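Local coordinates for protein GDP-L-fucose synthase (Campylobacter jejuni subsp. jejuni serotype O:2, PDB 7M13) that binds NADPH and acts as a GDP-D-glycero-L-gluco-heptose synthase in making the capsular polysaccharide of Campylobacter jejuni, at residues B[52-66]-B[94-108]. Numbering follows the deposited sequence.
Sequences VAKFFKEEKPEYVFL and VIHNSFLNNVKKLVF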
loop_
_atom_site.group_PDB
_atom_site.type_symbol
_atom_site.label_atom_id
_atom_site.label_comp_id
_atom_site.label_asym_id
_atom_site.label_seq_id
_atom_site.Cartn_x
_atom_site.Cartn_y
_atom_site.Cartn_z
ATOM N N VAL B 52 -10.142 18.240 -2.295
ATOM C CA VAL B 52 -8.975 18.381 -1.395
ATOM C C VAL B 52 -7.929 19.307 -2.027
ATOM O O VAL B 52 -7.392 20.189 -1.335
ATOM C CB VAL B 52 -8.400 17.011 -1.013
ATOM C CG1 VAL B 52 -7.122 17.209 -0.221
ATOM C CG2 VAL B 52 -9.414 16.228 -0.220
ATOM N N ALA B 53 -7.674 19.178 -3.327
ATOM C CA ALA B 53 -6.725 20.048 -4.009
ATOM C C ALA B 53 -7.212 21.504 -3.899
ATOM O O ALA B 53 -6.405 22.383 -3.616
ATOM C CB ALA B 53 -6.582 19.552 -5.423
ATOM N N LYS B 54 -8.499 21.740 -4.118
ATOM C CA LYS B 54 -9.060 23.113 -4.036
ATOM C C LYS B 54 -8.902 23.670 -2.622
ATOM O O LYS B 54 -8.539 24.852 -2.459
ATOM C CB LYS B 54 -10.550 23.115 -4.383
ATOM C CG LYS B 54 -10.880 23.108 -5.860
ATOM C CD LYS B 54 -12.362 23.271 -6.078
ATOM C CE LYS B 54 -12.759 23.290 -7.539
ATOM N NZ LYS B 54 -14.175 22.881 -7.696
ATOM N N PHE B 55 -9.181 22.859 -1.605
ATOM C CA PHE B 55 -9.052 23.281 -0.191
ATOM C C PHE B 55 -7.623 23.746 0.095
ATOM O O PHE B 55 -7.399 24.795 0.725
ATOM C CB PHE B 55 -9.449 22.158 0.768
ATOM C CG PHE B 55 -8.995 22.356 2.184
ATOM C CD1 PHE B 55 -9.669 23.240 3.011
ATOM C CD2 PHE B 55 -7.837 21.753 2.649
ATOM C CE1 PHE B 55 -9.264 23.440 4.316
ATOM C CE2 PHE B 55 -7.397 21.998 3.938
ATOM C CZ PHE B 55 -8.098 22.849 4.761
ATOM N N PHE B 56 -6.619 22.943 -0.265
ATOM C CA PHE B 56 -5.215 23.290 0.025
ATOM C C PHE B 56 -4.798 24.557 -0.708
ATOM O O PHE B 56 -4.114 25.408 -0.114
ATOM C CB PHE B 56 -4.279 22.117 -0.267
ATOM C CG PHE B 56 -4.158 21.181 0.906
ATOM C CD1 PHE B 56 -3.219 21.410 1.896
ATOM C CD2 PHE B 56 -4.997 20.090 1.045
ATOM C CE1 PHE B 56 -3.163 20.579 3.002
ATOM C CE2 PHE B 56 -4.910 19.228 2.118
ATOM C CZ PHE B 56 -3.992 19.497 3.106
ATOM N N LYS B 57 -5.246 24.722 -1.955
ATOM C CA LYS B 57 -4.879 25.916 -2.759
ATOM C C LYS B 57 -5.561 27.157 -2.164
ATOM O O LYS B 57 -4.921 28.234 -2.146
ATOM C CB LYS B 57 -5.256 25.671 -4.228
ATOM C CG LYS B 57 -4.477 26.498 -5.253
ATOM C CD LYS B 57 -2.975 26.241 -5.276
ATOM C CE LYS B 57 -2.546 24.862 -5.746
ATOM N NZ LYS B 57 -1.086 24.798 -6.018
ATOM N N GLU B 58 -6.780 27.020 -1.623
ATOM C CA GLU B 58 -7.519 28.187 -1.048
ATOM C C GLU B 58 -6.973 28.545 0.345
ATOM O O GLU B 58 -6.815 29.748 0.678
ATOM C CB GLU B 58 -9.016 27.881 -0.999
ATOM C CG GLU B 58 -9.872 28.904 -0.252
ATOM C CD GLU B 58 -9.881 30.307 -0.833
ATOM O OE1 GLU B 58 -9.393 30.487 -1.967
ATOM O OE2 GLU B 58 -10.335 31.216 -0.086
ATOM N N GLU B 59 -6.765 27.546 1.199
ATOM C CA GLU B 59 -6.543 27.791 2.645
ATOM C C GLU B 59 -5.043 27.804 2.972
ATOM O O GLU B 59 -4.674 28.444 3.984
ATOM C CB GLU B 59 -7.273 26.755 3.485
ATOM C CG GLU B 59 -8.774 26.855 3.375
ATOM C CD GLU B 59 -9.390 28.014 4.143
ATOM O OE1 GLU B 59 -8.701 28.596 4.983
ATOM O OE2 GLU B 59 -10.572 28.322 3.866
ATOM N N LYS B 60 -4.193 27.117 2.195
ATOM C CA LYS B 60 -2.719 27.116 2.396
ATOM C C LYS B 60 -2.376 26.898 3.876
ATOM O O LYS B 60 -1.576 27.654 4.443
ATOM C CB LYS B 60 -2.112 28.416 1.875
ATOM C CG LYS B 60 -2.299 28.678 0.386
ATOM C CD LYS B 60 -1.509 27.718 -0.466
ATOM C CE LYS B 60 -1.455 28.144 -1.917
ATOM N NZ LYS B 60 -0.618 27.226 -2.729
ATOM N N PRO B 61 -2.869 25.814 4.528
ATOM C CA PRO B 61 -2.445 25.526 5.893
ATOM C C PRO B 61 -0.930 25.321 5.983
ATOM O O PRO B 61 -0.279 24.846 5.063
ATOM C CB PRO B 61 -3.232 24.266 6.270
ATOM C CG PRO B 61 -3.462 23.574 4.952
ATOM C CD PRO B 61 -3.639 24.696 3.949
ATOM N N GLU B 62 -0.348 25.685 7.126
ATOM C CA GLU B 62 1.100 25.574 7.366
ATOM C C GLU B 62 1.436 24.246 8.049
ATOM O O GLU B 62 2.501 23.750 7.816
ATOM C CB GLU B 62 1.540 26.732 8.264
ATOM C CG GLU B 62 1.432 28.093 7.583
ATOM C CD GLU B 62 1.869 29.207 8.513
ATOM O OE1 GLU B 62 3.105 29.354 8.723
ATOM O OE2 GLU B 62 0.969 29.878 9.048
ATOM N N TYR B 63 0.505 23.698 8.809
ATOM C CA TYR B 63 0.673 22.462 9.614
ATOM C C TYR B 63 -0.597 21.659 9.452
ATOM O O TYR B 63 -1.721 22.201 9.420
ATOM C CB TYR B 63 0.940 22.791 11.091
ATOM C CG TYR B 63 2.251 23.495 11.233
ATOM C CD1 TYR B 63 3.431 22.803 11.373
ATOM C CD2 TYR B 63 2.317 24.875 11.236
ATOM C CE1 TYR B 63 4.645 23.447 11.454
ATOM C CE2 TYR B 63 3.524 25.543 11.314
ATOM C CZ TYR B 63 4.698 24.828 11.420
ATOM O OH TYR B 63 5.903 25.477 11.483
ATOM N N VAL B 64 -0.456 20.342 9.323
ATOM C CA VAL B 64 -1.589 19.420 9.140
ATOM C C VAL B 64 -1.517 18.291 10.168
ATOM O O VAL B 64 -0.445 17.636 10.306
ATOM C CB VAL B 64 -1.571 18.846 7.711
ATOM C CG1 VAL B 64 -2.660 17.807 7.541
ATOM C CG2 VAL B 64 -1.704 19.954 6.653
ATOM N N PHE B 65 -2.612 18.054 10.877
ATOM C CA PHE B 65 -2.852 16.821 11.662
ATOM C C PHE B 65 -3.874 15.993 10.936
ATOM O O PHE B 65 -5.040 16.435 10.795
ATOM C CB PHE B 65 -3.281 17.141 13.087
ATOM C CG PHE B 65 -2.267 17.889 13.907
ATOM C CD1 PHE B 65 -1.356 17.199 14.691
ATOM C CD2 PHE B 65 -2.294 19.271 14.016
ATOM C CE1 PHE B 65 -0.417 17.858 15.462
ATOM C CE2 PHE B 65 -1.361 19.921 14.802
ATOM C CZ PHE B 65 -0.455 19.215 15.559
ATOM N N LEU B 66 -3.455 14.840 10.422
ATOM C CA LEU B 66 -4.338 14.011 9.585
ATOM C C LEU B 66 -4.987 12.961 10.473
ATOM O O LEU B 66 -4.352 11.887 10.686
ATOM C CB LEU B 66 -3.525 13.404 8.456
ATOM C CG LEU B 66 -4.293 12.490 7.527
ATOM C CD1 LEU B 66 -5.635 13.099 7.131
ATOM C CD2 LEU B 66 -3.410 12.140 6.345
ATOM N N VAL B 94 -4.501 14.094 1.081
ATOM C CA VAL B 94 -4.017 15.099 2.064
ATOM C C VAL B 94 -2.492 15.175 1.999
ATOM O O VAL B 94 -1.939 16.271 1.967
ATOM C CB VAL B 94 -4.537 14.753 3.465
ATOM C CG1 VAL B 94 -3.883 15.591 4.538
ATOM C CG2 VAL B 94 -6.052 14.886 3.488
ATOM N N ILE B 95 -1.798 14.046 1.899
ATOM C CA ILE B 95 -0.323 14.070 1.935
ATOM C C ILE B 95 0.192 14.749 0.655
ATOM O O ILE B 95 1.049 15.641 0.717
ATOM C CB ILE B 95 0.265 12.672 2.140
ATOM C CG1 ILE B 95 -0.075 12.146 3.529
ATOM C CG2 ILE B 95 1.765 12.715 1.906
ATOM C CD1 ILE B 95 0.161 10.659 3.689
ATOM N N HIS B 96 -0.304 14.349 -0.518
ATOM C CA HIS B 96 0.218 14.917 -1.775
ATOM C C HIS B 96 -0.125 16.413 -1.857
ATOM O O HIS B 96 0.750 17.183 -2.284
ATOM C CB HIS B 96 -0.311 14.156 -2.994
ATOM C CG HIS B 96 0.248 14.682 -4.253
ATOM N ND1 HIS B 96 1.548 14.453 -4.561
ATOM C CD2 HIS B 96 -0.282 15.424 -5.254
ATOM C CE1 HIS B 96 1.819 15.028 -5.730
ATOM N NE2 HIS B 96 0.719 15.619 -6.177
ATOM N N ASN B 97 -1.359 16.797 -1.529
ATOM C CA ASN B 97 -1.756 18.226 -1.632
ATOM C C ASN B 97 -1.078 19.057 -0.547
ATOM O O ASN B 97 -0.781 20.215 -0.806
ATOM C CB ASN B 97 -3.264 18.406 -1.729
ATOM C CG ASN B 97 -3.714 17.948 -3.099
ATOM O OD1 ASN B 97 -3.445 18.648 -4.091
ATOM N ND2 ASN B 97 -4.220 16.723 -3.199
ATOM N N SER B 98 -0.628 18.453 0.549
ATOM C CA SER B 98 0.208 19.154 1.555
ATOM C C SER B 98 1.558 19.467 0.915
ATOM O O SER B 98 2.014 20.597 1.000
ATOM C CB SER B 98 0.381 18.332 2.807
ATOM O OG SER B 98 -0.816 18.224 3.535
ATOM N N PHE B 99 2.177 18.484 0.279
ATOM C CA PHE B 99 3.449 18.669 -0.443
ATOM C C PHE B 99 3.263 19.757 -1.513
ATOM O O PHE B 99 4.156 20.648 -1.621
ATOM C CB PHE B 99 3.924 17.339 -1.050
ATOM C CG PHE B 99 4.866 17.516 -2.207
ATOM C CD1 PHE B 99 6.163 17.947 -2.013
ATOM C CD2 PHE B 99 4.401 17.290 -3.493
ATOM C CE1 PHE B 99 7.013 18.135 -3.088
ATOM C CE2 PHE B 99 5.257 17.446 -4.567
ATOM C CZ PHE B 99 6.545 17.873 -4.362
ATOM N N LEU B 100 2.193 19.689 -2.313
ATOM C CA LEU B 100 2.069 20.602 -3.472
ATOM C C LEU B 100 1.936 22.044 -2.977
ATOM O O LEU B 100 2.286 22.980 -3.751
ATOM C CB LEU B 100 0.856 20.230 -4.325
ATOM C CG LEU B 100 1.004 19.048 -5.267
ATOM C CD1 LEU B 100 -0.296 18.832 -6.032
ATOM C CD2 LEU B 100 2.178 19.267 -6.229
ATOM N N ASN B 101 1.408 22.238 -1.779
ATOM C CA ASN B 101 1.056 23.580 -1.237
ATOM C C ASN B 101 1.990 23.959 -0.087
ATOM O O ASN B 101 1.672 24.899 0.655
ATOM C CB ASN B 101 -0.418 23.634 -0.875
ATOM C CG ASN B 101 -1.298 23.598 -2.107
ATOM O OD1 ASN B 101 -1.524 24.615 -2.792
ATOM N ND2 ASN B 101 -1.711 22.405 -2.488
ATOM N N ASN B 102 3.152 23.319 0.017
ATOM C CA ASN B 102 4.288 23.777 0.847
ATOM C C ASN B 102 3.912 23.787 2.324
ATOM O O ASN B 102 4.325 24.662 3.092
ATOM C CB ASN B 102 4.796 25.133 0.337
ATOM C CG ASN B 102 5.228 24.997 -1.107
ATOM O OD1 ASN B 102 6.184 24.278 -1.388
ATOM N ND2 ASN B 102 4.474 25.583 -2.023
ATOM N N VAL B 103 3.076 22.844 2.750
ATOM C CA VAL B 103 2.843 22.583 4.189
ATOM C C VAL B 103 4.211 22.388 4.847
ATOM O O VAL B 103 5.097 21.738 4.275
ATOM C CB VAL B 103 1.936 21.359 4.363
ATOM C CG1 VAL B 103 2.090 20.774 5.768
ATOM C CG2 VAL B 103 0.498 21.694 4.026
ATOM N N LYS B 104 4.415 23.013 6.008
ATOM C CA LYS B 104 5.694 22.884 6.724
ATOM C C LYS B 104 5.846 21.504 7.353
ATOM O O LYS B 104 6.893 20.892 7.168
ATOM C CB LYS B 104 5.807 23.983 7.772
ATOM C CG LYS B 104 5.831 25.357 7.154
ATOM C CD LYS B 104 5.911 26.486 8.147
ATOM C CE LYS B 104 6.115 27.826 7.467
ATOM N NZ LYS B 104 4.895 28.273 6.735
ATOM N N LYS B 105 4.839 21.027 8.066
ATOM C CA LYS B 105 4.930 19.725 8.729
ATOM C C LYS B 105 3.550 19.091 8.826
ATOM O O LYS B 105 2.545 19.817 8.902
ATOM C CB LYS B 105 5.478 19.949 10.120
ATOM C CG LYS B 105 6.306 18.851 10.689
ATOM C CD LYS B 105 7.227 19.445 11.750
ATOM C CE LYS B 105 7.700 18.307 12.580
ATOM N NZ LYS B 105 8.673 18.790 13.559
ATOM N N LEU B 106 3.516 17.765 8.777
ATOM C CA LEU B 106 2.282 16.974 8.852
ATOM C C LEU B 106 2.511 15.829 9.819
ATOM O O LEU B 106 3.609 15.267 9.810
ATOM C CB LEU B 106 1.964 16.453 7.441
ATOM C CG LEU B 106 0.724 15.560 7.281
ATOM C CD1 LEU B 106 0.101 15.773 5.900
ATOM C CD2 LEU B 106 1.070 14.096 7.478
ATOM N N VAL B 107 1.491 15.530 10.610
ATOM C CA VAL B 107 1.473 14.321 11.466
ATOM C C VAL B 107 0.315 13.448 11.031
ATOM O O VAL B 107 -0.805 13.933 10.877
ATOM C CB VAL B 107 1.365 14.680 12.947
ATOM C CG1 VAL B 107 1.062 13.437 13.785
ATOM C CG2 VAL B 107 2.622 15.372 13.415
ATOM N N PHE B 108 0.604 12.193 10.735
ATOM C CA PHE B 108 -0.362 11.163 10.340
ATOM C C PHE B 108 -0.417 10.133 11.461
ATOM O O PHE B 108 0.610 9.836 12.076
ATOM C CB PHE B 108 0.074 10.503 9.029
ATOM C CG PHE B 108 -0.698 9.275 8.627
ATOM C CD1 PHE B 108 -2.064 9.348 8.413
ATOM C CD2 PHE B 108 -0.045 8.086 8.366
ATOM C CE1 PHE B 108 -2.785 8.233 8.032
ATOM C CE2 PHE B 108 -0.768 6.969 7.998
ATOM C CZ PHE B 108 -2.132 7.050 7.850
HETATM O O HOH W 1 -3.686 21.554 -4.365
HETATM O O HOH W 2 2.150 27.235 -1.862
HETATM O O HOH W 3 -0.694 24.605 2.285
#
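F56 of helix 49-59 lays its ring against the backbone of helix 80-100 in the Rossmann-type domain of this member of the NAD(P)-dependent epimerase/dehydratase family, where strand 63-66, helix 80-100 and strand 105-111 form a parallel beta-alpha-beta unit. One face is covered off-centre by N97 C and S98 N, the other by the neighbouring F55, while V103 CG2 and V64 CG2 come in at its edge. The N97 amide, its ND2 donating to N93 O, is turned 27° from the ring plane. S98 OG lies 3.4 Å from F56 CE1, yet its hydrogen bond goes back to V94 O, reached from above the carbonyl plane, opposite the side used by S98 N.

Between the helices and the sheet, V94 CG1 rests on both V64 CG1 and L66 CD2, 3.9 Å from each. L66 CD2 meets F108 CD1, whose ring ends near the bound NADP. V64 N donates to K105 O, V107 N to V64 O, and L66 N to V107 O almost straight (178°). Y63, F65 and V107 project from the other face of the sheet, towards helix 247-260.

At the strand entrance E62 and K104 lie side by side, and K104 NZ bridges to the anti side of E62 OE1 at 2.9 Å, while E62 OE2 accepts from K10 N. A bend at the end of K104 (chi4 71°) turns NZ to this carboxylate; K104 CB makes an off-centre CH-pi contact with the Y63 ring.

Just past the C-terminus of helix 80-100, where N102 completes a Schellman motif, the N101 amide is held from both ends. Its ND2 donates to N97 O nearly in the amide plane and to a water shared with A53 O and N97 OD1; its OD1 receives K60 NZ at 2.8 Å, on a lone pair.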